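Local coordinates for protein putative superoxide reductase (Thermotoga maritima, PDB 3QZB) that probably catalyses the reduction of superoxide to hydrogen peroxide at a mononuclear iron centre, using electrons delivered by rubredoxin, at residues Thr61-Asp75 with Arg117-His130. Residues are numbered along the deposited sequence; the frame is centred on the assembly and turned at random.
Sequences TEHHIRWIKVFFQPD and RSGTIIALSYCNIH. With FE (Fe (III) ion), chain B.
Strands 65-74 and 119-127 pair antiparallel from Ile65-Cys127 to Pro74-Gly119, with a beta bulge between Ile65 and Trp67 that shifts the register by one. Past the bulge, Lys69, Phe71 and Gln73 each exchange two backbone hydrogen bonds with Leu124, Ile122 and Thr120, respectively. Tyr126 CB sits over the centre of the Trp67 indole, 3.3 Å from Trp67 CE2. Lys69 NZ lies over the other indole face. Trp67 NE1 hydrogen-bonds OE1 of Glu82 of a second subunit, and Tyr126 OH the backbone N of the same residue. The pair belongs to an immunoglobulin-like beta-sandwich, and the iron site of the desulfoferrodoxin family lies at one end of it. There His63 NE2 (2.2 Å), Cys127 SG (2.3 Å) and His130 ND1 (2.2 Å) bind the iron(III) ion, and His29 and His57 complete the site. Ile129 CD1 makes a CH-pi contact over one face of the His63 ring. Cys127 SG accepts a nearly straight hydrogen bond from Ile129 N (169°) and a weak one from His130 N. Asn128 ties the two loops together: ND2 donates to Glu62 O (3.0 Å), and OD1 accepts from His64 N (3.0 Å). Its CG stands between the backbone N and the carbonyl carbon (chi1 75°), which lays the amide over one face of the His64 ring, the planes 25° apart. Arg66 NE donates to His64 NE2; Arg66 NH1 bonds Asn89 O of a third subunit, and His64 ND1 bonds Thr60 O.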
ATOM      1  N   THR A  61       6.037  18.816  -3.672  1.00  8.85           N
ATOM      2  CA  THR A  61       5.341  18.438  -2.518  1.00  8.88           C
ATOM      3  C   THR A  61       3.813  18.623  -2.686  1.00  9.04           C
ATOM      4  O   THR A  61       3.017  17.830  -2.217  1.00 10.30           O
ATOM      5  CB  THR A  61       5.889  19.251  -1.317  1.00 10.33           C
ATOM      6  OG1 THR A  61       7.317  19.014  -1.141  1.00 11.15           O
ATOM      7  CG2 THR A  61       5.148  18.960  -0.006  1.00 11.55           C
ATOM      8  N   GLU A  62       3.406  19.679  -3.394  1.00  8.33           N
ATOM      9  CA  GLU A  62       2.018  19.994  -3.608  1.00  9.97           C
ATOM     10  C   GLU A  62       1.324  19.183  -4.693  1.00  8.41           C
ATOM     11  O   GLU A  62       0.106  19.019  -4.631  1.00 10.29           O
ATOM     12  CB  GLU A  62       1.862  21.513  -3.911  1.00 10.94           C
ATOM     13  CG  GLU A  62       2.436  22.433  -2.835  1.00 14.32           C
ATOM     14  CD  GLU A  62       3.997  22.565  -2.796  1.00 15.21           C
ATOM     15  OE1 GLU A  62       4.731  22.193  -3.757  1.00 11.91           O
ATOM     16  OE2 GLU A  62       4.488  23.135  -1.771  1.00 19.71           O
ATOM     17  N   HIS A  63       2.097  18.705  -5.679  1.00  7.52           N
ATOM     18  CA  HIS A  63       1.507  18.089  -6.873  1.00  7.01           C
ATOM     19  C   HIS A  63       2.433  16.982  -7.348  1.00  6.61           C
ATOM     20  O   HIS A  63       3.533  17.241  -7.824  1.00  6.62           O
ATOM     21  CB  HIS A  63       1.319  19.116  -7.977  1.00  6.91           C
ATOM     22  CG  HIS A  63       0.698  18.579  -9.226  1.00  6.78           C
ATOM     23  ND1 HIS A  63       0.886  19.191 -10.437  1.00  7.64           N
ATOM     24  CD2 HIS A  63      -0.045  17.460  -9.467  1.00  6.52           C
ATOM     25  CE1 HIS A  63       0.255  18.480 -11.368  1.00  7.67           C
ATOM     26  NE2 HIS A  63      -0.327  17.412 -10.806  1.00  6.37           N
ATOM     27  N   HIS A  64       1.938  15.741  -7.337  1.00  5.96           N
ATOM     28  CA  HIS A  64       2.751  14.593  -7.702  1.00  6.23           C
ATOM     29  C   HIS A  64       1.898  13.391  -7.986  1.00  5.06           C
ATOM     30  O   HIS A  64       0.768  13.272  -7.495  1.00  6.10           O
ATOM     31  CB  HIS A  64       3.750  14.278  -6.555  1.00  5.81           C
ATOM     32  CG  HIS A  64       3.084  14.128  -5.203  1.00  6.01           C
ATOM     33  ND1 HIS A  64       3.119  15.134  -4.265  1.00  6.96           N
ATOM     34  CD2 HIS A  64       2.364  13.131  -4.645  1.00  5.76           C
ATOM     35  CE1 HIS A  64       2.441  14.733  -3.200  1.00  7.21           C
ATOM     36  NE2 HIS A  64       1.939  13.544  -3.415  1.00  7.05           N
ATOM     37  N   ILE A  65       2.456  12.478  -8.760  1.00  5.15           N
ATOM     38  CA  ILE A  65       1.848  11.136  -8.920  1.00  5.53           C
ATOM     39  C   ILE A  65       2.162  10.277  -7.716  1.00  5.25           C
ATOM     40  O   ILE A  65       3.291  10.122  -7.304  1.00  5.87           O
ATOM     41  CB  ILE A  65       2.397  10.482 -10.196  1.00  5.48           C
ATOM     42  CG1 ILE A  65       2.178  11.361 -11.440  1.00  6.38           C
ATOM     43  CG2 ILE A  65       1.808   9.060 -10.358  1.00  6.57           C
ATOM     44  CD1 ILE A  65       0.739  11.734 -11.677  1.00  7.68           C
ATOM     45  N   ARG A  66       1.114   9.744  -7.104  1.00  5.11           N
ATOM     46  CA  ARG A  66       1.211   8.938  -5.897  1.00  5.01           C
ATOM     47  C   ARG A  66       1.548   7.460  -6.161  1.00  4.56           C
ATOM     48  O   ARG A  66       2.287   6.868  -5.384  1.00  5.08           O
ATOM     49  CB  ARG A  66      -0.137   8.988  -5.174  1.00  5.15           C
ATOM     50  CG  ARG A  66      -0.506  10.340  -4.559  1.00  5.35           C
ATOM     51  CD  ARG A  66       0.172  10.547  -3.246  1.00  5.76           C
ATOM     52  NE  ARG A  66      -0.249  11.749  -2.533  1.00  6.26           N
ATOM     53  CZ  ARG A  66      -1.386  11.874  -1.895  1.00  6.66           C
ATOM     54  NH1 ARG A  66      -2.256  10.891  -1.837  1.00  7.59           N
ATOM     55  NH2 ARG A  66      -1.679  13.019  -1.262  1.00  7.36           N
ATOM     56  N   TRP A  67       0.950   6.882  -7.189  1.00  4.28           N
ATOM     57  CA  TRP A  67       1.086   5.438  -7.445  1.00  4.98           C
ATOM     58  C   TRP A  67       0.674   5.072  -8.824  1.00  4.58           C
ATOM     59  O   TRP A  67      -0.066   5.768  -9.500  1.00  5.10           O
ATOM     60  CB  TRP A  67       0.378   4.611  -6.344  1.00  5.46           C
ATOM     61  CG  TRP A  67      -1.077   4.890  -6.067  1.00  4.39           C
ATOM     62  CD1 TRP A  67      -1.555   5.534  -4.963  1.00  5.06           C
ATOM     63  CD2 TRP A  67      -2.263   4.582  -6.863  1.00  4.63           C
ATOM     64  NE1 TRP A  67      -2.910   5.560  -4.951  1.00  4.86           N
ATOM     65  CE2 TRP A  67      -3.388   4.990  -6.105  1.00  4.88           C
ATOM     66  CE3 TRP A  67      -2.496   3.992  -8.100  1.00  5.26           C
ATOM     67  CZ2 TRP A  67      -4.698   4.807  -6.541  1.00  6.03           C
ATOM     68  CZ3 TRP A  67      -3.782   3.818  -8.532  1.00  5.60           C
ATOM     69  CH2 TRP A  67      -4.868   4.210  -7.752  1.00  5.80           C
ATOM     70  N   ILE A  68       1.132   3.861  -9.198  1.00  4.88           N
ATOM     71  CA  ILE A  68       0.652   3.078 -10.325  1.00  4.61           C
ATOM     72  C   ILE A  68       0.273   1.712  -9.744  1.00  4.50           C
ATOM     73  O   ILE A  68       1.023   1.184  -8.904  1.00  5.83           O
ATOM     74  CB  ILE A  68       1.756   2.908 -11.363  1.00  5.56           C
ATOM     75  CG1 ILE A  68       1.997   4.214 -12.127  1.00  5.90           C
ATOM     76  CG2 ILE A  68       1.440   1.735 -12.334  1.00  7.17           C
ATOM     77  CD1 ILE A  68       3.349   4.265 -12.820  1.00  7.09           C
ATOM     78  N   LYS A  69      -0.858   1.155 -10.169  1.00  5.41           N
ATOM     79  CA  LYS A  69      -1.120  -0.257  -9.935  1.00  5.31           C
ATOM     80  C   LYS A  69      -1.377  -0.909 -11.235  1.00  5.80           C
ATOM     81  O   LYS A  69      -1.771  -0.280 -12.222  1.00  6.90           O
ATOM     82  CB  LYS A  69      -2.161  -0.509  -8.834  1.00  6.83           C
ATOM     83  CG  LYS A  69      -3.545  -0.046  -9.133  1.00  7.84           C
ATOM     84  CD  LYS A  69      -4.554  -0.464  -8.059  1.00  6.89           C
ATOM     85  CE  LYS A  69      -4.219  -0.113  -6.621  1.00  6.05           C
ATOM     86  NZ  LYS A  69      -3.893   1.341  -6.380  1.00  6.68           N
ATOM     87  N   VAL A  70      -1.135  -2.227 -11.283  1.00  6.33           N
ATOM     88  CA  VAL A  70      -1.286  -3.014 -12.489  1.00  6.44           C
ATOM     89  C   VAL A  70      -2.227  -4.174 -12.168  1.00  5.54           C
ATOM     90  O   VAL A  70      -2.119  -4.797 -11.129  1.00  5.67           O
ATOM     91  CB  VAL A  70       0.044  -3.525 -12.975  1.00  6.79           C
ATOM     92  CG1 VAL A  70      -0.094  -4.508 -14.184  1.00  7.32           C
ATOM     93  CG2 VAL A  70       0.992  -2.350 -13.345  1.00  8.38           C
ATOM     94  N   PHE A  71      -3.166  -4.407 -13.070  1.00  5.82           N
ATOM     95  CA  PHE A  71      -4.056  -5.549 -13.036  1.00  5.96           C
ATOM     96  C   PHE A  71      -3.784  -6.432 -14.270  1.00  6.43           C
ATOM     97  O   PHE A  71      -3.413  -5.936 -15.334  1.00  7.38           O
ATOM     98  CB  PHE A  71      -5.526  -5.123 -13.043  1.00  6.96           C
ATOM     99  CG  PHE A  71      -5.939  -4.429 -11.749  1.00  6.35           C
ATOM    100  CD1 PHE A  71      -6.420  -5.165 -10.674  1.00  6.60           C
ATOM    101  CD2 PHE A  71      -5.885  -3.042 -11.647  1.00  7.88           C
ATOM    102  CE1 PHE A  71      -6.772  -4.559  -9.512  1.00  7.40           C
ATOM    103  CE2 PHE A  71      -6.273  -2.392 -10.458  1.00  7.36           C
ATOM    104  CZ  PHE A  71      -6.733  -3.159  -9.411  1.00  7.50           C
ATOM    105  N   PHE A  72      -4.079  -7.710 -14.095  1.00  6.26           N
ATOM    106  CA  PHE A  72      -4.087  -8.656 -15.199  1.00  6.18           C
ATOM    107  C   PHE A  72      -5.489  -9.253 -15.304  1.00  6.42           C
ATOM    108  O   PHE A  72      -6.034  -9.743 -14.314  1.00  6.82           O
ATOM    109  CB  PHE A  72      -3.062  -9.753 -15.001  1.00  6.66           C
ATOM    110  CG  PHE A  72      -2.952 -10.697 -16.155  1.00  7.14           C
ATOM    111  CD1 PHE A  72      -2.467 -10.275 -17.379  1.00  8.39           C
ATOM    112  CD2 PHE A  72      -3.373 -12.018 -16.071  1.00  7.04           C
ATOM    113  CE1 PHE A  72      -2.370 -11.131 -18.469  1.00  8.19           C
ATOM    114  CE2 PHE A  72      -3.282 -12.849 -17.153  1.00  7.80           C
ATOM    115  CZ  PHE A  72      -2.767 -12.419 -18.341  1.00  9.27           C
ATOM    116  N   GLN A  73      -6.032  -9.233 -16.521  1.00  6.86           N
ATOM    117  CA  GLN A  73      -7.361  -9.766 -16.827  1.00  6.30           C
ATOM    118  C   GLN A  73      -7.169 -10.984 -17.739  1.00  6.36           C
ATOM    119  O   GLN A  73      -6.877 -10.784 -18.926  1.00  7.60           O
ATOM    120  CB  GLN A  73      -8.225  -8.702 -17.496  1.00  6.91           C
ATOM    121  CG  GLN A  73      -9.714  -8.909 -17.325  1.00  6.88           C
ATOM    122  CD  GLN A  73     -10.195 -10.145 -18.017  1.00  7.49           C
ATOM    123  OE1 GLN A  73     -10.108 -10.231 -19.248  1.00  8.48           O
ATOM    124  NE2 GLN A  73     -10.709 -11.094 -17.270  1.00  7.89           N
ATOM    125  N   PRO A  74      -7.316 -12.214 -17.238  1.00  6.59           N
ATOM    126  CA  PRO A  74      -7.091 -13.366 -18.114  1.00  6.90           C
ATOM    127  C   PRO A  74      -8.261 -13.532 -19.081  1.00  6.81           C
ATOM    128  O   PRO A  74      -9.423 -13.489 -18.647  1.00  7.58           O
ATOM    129  CB  PRO A  74      -6.990 -14.542 -17.150  1.00  7.74           C
ATOM    130  CG  PRO A  74      -6.809 -13.945 -15.774  1.00  7.50           C
ATOM    131  CD  PRO A  74      -7.519 -12.631 -15.846  1.00  6.89           C
ATOM    132  N   ASP A  75      -7.968 -13.805 -20.347  1.00  7.85           N
ATOM    133  CA  ASP A  75      -9.022 -14.001 -21.302  1.00  8.41           C
ATOM    134  C   ASP A  75      -9.962 -15.079 -20.832  1.00  9.42           C
ATOM    135  O   ASP A  75      -9.514 -16.148 -20.382  1.00 10.46           O
ATOM    136  CB  ASP A  75      -8.462 -14.410 -22.669  1.00  9.52           C
ATOM    137  CG  ASP A  75      -7.596 -13.408 -23.335  1.00 11.40           C
ATOM    138  OD1 ASP A  75      -7.585 -12.232 -22.930  1.00 11.49           O
ATOM    139  OD2 ASP A  75      -6.878 -13.829 -24.324  1.00 14.73           O
ATOM    140  N   ARG A 117      -1.496 -17.791 -18.986  1.00  8.71           N
ATOM    141  CA  ARG A 117      -2.550 -17.672 -19.948  1.00  9.26           C
ATOM    142  C   ARG A 117      -2.576 -16.255 -20.511  1.00  8.46           C
ATOM    143  O   ARG A 117      -2.245 -15.313 -19.809  1.00  9.36           O
ATOM    144  CB  ARG A 117      -3.963 -17.981 -19.333  1.00 12.68           C
ATOM    145  CG  ARG A 117      -4.084 -19.264 -18.481  1.00 15.10           C
ATOM    146  CD  ARG A 117      -5.492 -19.810 -18.351  1.00 13.93           C
ATOM    147  NE  ARG A 117      -6.457 -18.913 -17.719  1.00 14.81           N
ATOM    148  CZ  ARG A 117      -6.821 -18.938 -16.437  1.00 12.87           C
ATOM    149  NH1 ARG A 117      -6.164 -19.622 -15.502  1.00 12.87           N
ATOM    150  NH2 ARG A 117      -7.866 -18.248 -16.108  1.00 14.03           N
ATOM    151  N   SER A 118      -3.104 -16.102 -21.728  1.00  9.15           N
ATOM    152  CA  SER A 118      -3.215 -14.798 -22.375  1.00  9.37           C
ATOM    153  C   SER A 118      -4.225 -13.915 -21.665  1.00  8.50           C
ATOM    154  O   SER A 118      -5.151 -14.388 -21.022  1.00  9.12           O
ATOM    155  CB  SER A 118      -3.660 -14.952 -23.814  1.00  8.43           C
ATOM    156  OG  SER A 118      -2.692 -15.707 -24.533  1.00  9.40           O
ATOM    157  N   GLY A 119      -4.057 -12.604 -21.774  1.00  8.21           N
ATOM    158  CA  GLY A 119      -4.922 -11.684 -21.114  1.00  8.33           C
ATOM    159  C   GLY A 119      -4.628 -10.256 -21.484  1.00  8.08           C
ATOM    160  O   GLY A 119      -4.031 -10.006 -22.535  1.00 10.37           O
ATOM    161  N   THR A 120      -5.081  -9.346 -20.630  1.00  7.16           N
ATOM    162  CA  THR A 120      -4.931  -7.913 -20.789  1.00  7.34           C
ATOM    163  C   THR A 120      -4.281  -7.335 -19.568  1.00  6.52           C
ATOM    164  O   THR A 120      -4.680  -7.623 -18.444  1.00  7.64           O
ATOM    165  CB  THR A 120      -6.261  -7.242 -21.051  1.00  7.55           C
ATOM    166  OG1 THR A 120      -6.891  -7.850 -22.182  1.00  8.95           O
ATOM    167  CG2 THR A 120      -6.130  -5.762 -21.339  1.00 10.10           C
ATOM    168  N   ILE A 121      -3.244  -6.515 -19.787  1.00  6.30           N
ATOM    169  CA  ILE A 121      -2.586  -5.722 -18.736  1.00  6.37           C
ATOM    170  C   ILE A 121      -3.333  -4.381 -18.636  1.00  6.61           C
ATOM    171  O   ILE A 121      -3.525  -3.725 -19.656  1.00  7.53           O
ATOM    172  CB  ILE A 121      -1.096  -5.488 -19.069  1.00  6.76           C
ATOM    173  CG1 ILE A 121      -0.327  -6.788 -19.234  1.00  9.33           C
ATOM    174  CG2 ILE A 121      -0.445  -4.549 -18.025  1.00  7.83           C
ATOM    175  CD1 ILE A 121       1.012  -6.635 -19.984  1.00  9.91           C
ATOM    176  N   ILE A 122      -3.751  -3.994 -17.446  1.00  7.34           N
ATOM    177  CA  ILE A 122      -4.416  -2.725 -17.168  1.00  7.24           C
ATOM    178  C   ILE A 122      -3.566  -1.948 -16.164  1.00  6.35           C
ATOM    179  O   ILE A 122      -3.208  -2.465 -15.112  1.00  7.68           O
ATOM    180  CB  ILE A 122      -5.843  -2.919 -16.644  1.00  7.34           C
ATOM    181  CG1 ILE A 122      -6.729  -3.758 -17.597  1.00  8.16           C
ATOM    182  CG2 ILE A 122      -6.495  -1.552 -16.415  1.00  8.78           C
ATOM    183  CD1 ILE A 122      -8.063  -4.154 -16.969  1.00 11.29           C
ATOM    184  N   ALA A 123      -3.204  -0.722 -16.522  1.00  6.39           N
ATOM    185  CA  ALA A 123      -2.486   0.178 -15.627  1.00  5.77           C
ATOM    186  C   ALA A 123      -3.472   1.257 -15.132  1.00  6.47           C
ATOM    187  O   ALA A 123      -4.244   1.815 -15.928  1.00  7.56           O
ATOM    188  CB  ALA A 123      -1.322   0.845 -16.356  1.00  7.46           C
ATOM    189  N   LEU A 124      -3.404   1.501 -13.830  1.00  5.78           N
ATOM    190  CA  LEU A 124      -4.200   2.559 -13.181  1.00  5.50           C
ATOM    191  C   LEU A 124      -3.221   3.417 -12.408  1.00  5.97           C
ATOM    192  O   LEU A 124      -2.406   2.923 -11.633  1.00  6.37           O
ATOM    193  CB  LEU A 124      -5.198   1.932 -12.240  1.00  6.10           C
ATOM    194  CG  LEU A 124      -6.205   2.875 -11.542  1.00  5.45           C
ATOM    195  CD1 LEU A 124      -7.198   3.412 -12.473  1.00  7.09           C
ATOM    196  CD2 LEU A 124      -6.861   2.161 -10.357  1.00  7.39           C
ATOM    197  N   SER A 125      -3.306   4.744 -12.583  1.00  5.52           N
ATOM    198  CA  SER A 125      -2.435   5.644 -11.839  1.00  6.31           C
ATOM    199  C   SER A 125      -3.228   6.747 -11.175  1.00  5.50           C
ATOM    200  O   SER A 125      -4.371   7.036 -11.600  1.00  6.05           O
ATOM    201  CB  SER A 125      -1.349   6.216 -12.747  1.00  6.63           C
ATOM    202  OG  SER A 125      -1.906   6.912 -13.819  1.00  7.76           O
ATOM    203  N   TYR A 126      -2.642   7.366 -10.172  1.00  5.38           N
ATOM    204  CA  TYR A 126      -3.320   8.343  -9.337  1.00  4.85           C
ATOM    205  C   TYR A 126      -2.396   9.528  -9.090  1.00  4.85           C
ATOM    206  O   TYR A 126      -1.298   9.374  -8.585  1.00  5.47           O
ATOM    207  CB  TYR A 126      -3.707   7.691  -7.986  1.00  4.95           C
ATOM    208  CG  TYR A 126      -4.417   8.638  -7.053  1.00  5.38           C
ATOM    209  CD1 TYR A 126      -5.644   9.192  -7.377  1.00  5.75           C
ATOM    210  CD2 TYR A 126      -3.836   9.007  -5.883  1.00  6.24           C
ATOM    211  CE1 TYR A 126      -6.241  10.125  -6.535  1.00  5.94           C
ATOM    212  CE2 TYR A 126      -4.426   9.938  -5.016  1.00  5.98           C
ATOM    213  CZ  TYR A 126      -5.617  10.491  -5.374  1.00  5.63           C
ATOM    214  OH  TYR A 126      -6.224  11.464  -4.578  1.00  6.63           O
ATOM    215  N   CYS A 127      -2.918  10.721  -9.428  1.00  5.90           N
ATOM    216  CA  CYS A 127      -2.305  12.011  -9.108  1.00  5.24           C
ATOM    217  C   CYS A 127      -2.978  12.554  -7.877  1.00  6.25           C
ATOM    218  O   CYS A 127      -4.172  12.376  -7.666  1.00  6.29           O
ATOM    219  CB  CYS A 127      -2.496  12.938 -10.306  1.00  6.04           C
ATOM    220  SG  CYS A 127      -1.880  14.618  -9.913  1.00  6.12           S
ATOM    221  N   ASN A 128      -2.198  13.184  -7.019  1.00  5.42           N
ATOM    222  CA  ASN A 128      -2.761  13.722  -5.760  1.00  5.89           C
ATOM    223  C   ASN A 128      -3.803  14.829  -5.969  1.00  6.55           C
ATOM    224  O   ASN A 128      -4.605  15.058  -5.060  1.00  7.39           O
ATOM    225  CB  ASN A 128      -1.693  14.151  -4.771  1.00  5.84           C
ATOM    226  CG  ASN A 128      -1.019  15.443  -5.132  1.00  6.20           C
ATOM    227  OD1 ASN A 128      -0.864  15.780  -6.310  1.00  6.98           O
ATOM    228  ND2 ASN A 128      -0.559  16.181  -4.112  1.00  8.34           N
ATOM    229  N   ILE A 129      -3.845  15.467  -7.157  1.00  5.84           N
ATOM    230  CA  ILE A 129      -4.853  16.481  -7.417  1.00  6.08           C
ATOM    231  C   ILE A 129      -5.631  16.269  -8.703  1.00  5.76           C
ATOM    232  O   ILE A 129      -6.637  16.925  -8.912  1.00  6.61           O
ATOM    233  CB  ILE A 129      -4.238  17.927  -7.382  1.00  6.32           C
ATOM    234  CG1 ILE A 129      -3.314  18.171  -8.562  1.00  6.77           C
ATOM    235  CG2 ILE A 129      -3.593  18.169  -6.037  1.00  7.74           C
ATOM    236  CD1 ILE A 129      -2.633  19.548  -8.550  1.00  8.09           C
ATOM    237  N   HIS A 130      -5.204  15.351  -9.604  1.00  5.50           N
ATOM    238  CA  HIS A 130      -5.873  15.131 -10.866  1.00  5.33           C
ATOM    239  C   HIS A 130      -6.473  13.719 -11.015  1.00  5.63           C
ATOM    240  O   HIS A 130      -6.774  13.275 -12.135  1.00  6.21           O
ATOM    241  CB  HIS A 130      -4.936  15.392 -12.049  1.00  6.41           C
ATOM    242  CG  HIS A 130      -4.460  16.818 -12.120  1.00  6.76           C
ATOM    243  ND1 HIS A 130      -3.115  17.178 -12.051  1.00  6.52           N
ATOM    244  CD2 HIS A 130      -5.164  17.978 -12.298  1.00  7.38           C
ATOM    245  CE1 HIS A 130      -3.043  18.487 -12.176  1.00  7.30           C
ATOM    246  NE2 HIS A 130      -4.243  19.001 -12.326  1.00  7.37           N
TER
HETATM  247 FE    FE B 132      -1.400  15.851 -11.835  1.00  5.79          FE
HETATM  248  O   HOH W   1      -5.449  11.581  -2.220  0.50 11.20           O
HETATM  249  O   HOH W   2      -8.415 -10.049 -21.567  1.00 10.57           O
HETATM  250  O   HOH W   3      -9.778 -17.953 -18.258  1.00 15.21           O
HETATM  251  O   HOH W   4      -6.750 -16.822 -20.246  1.00 25.08           O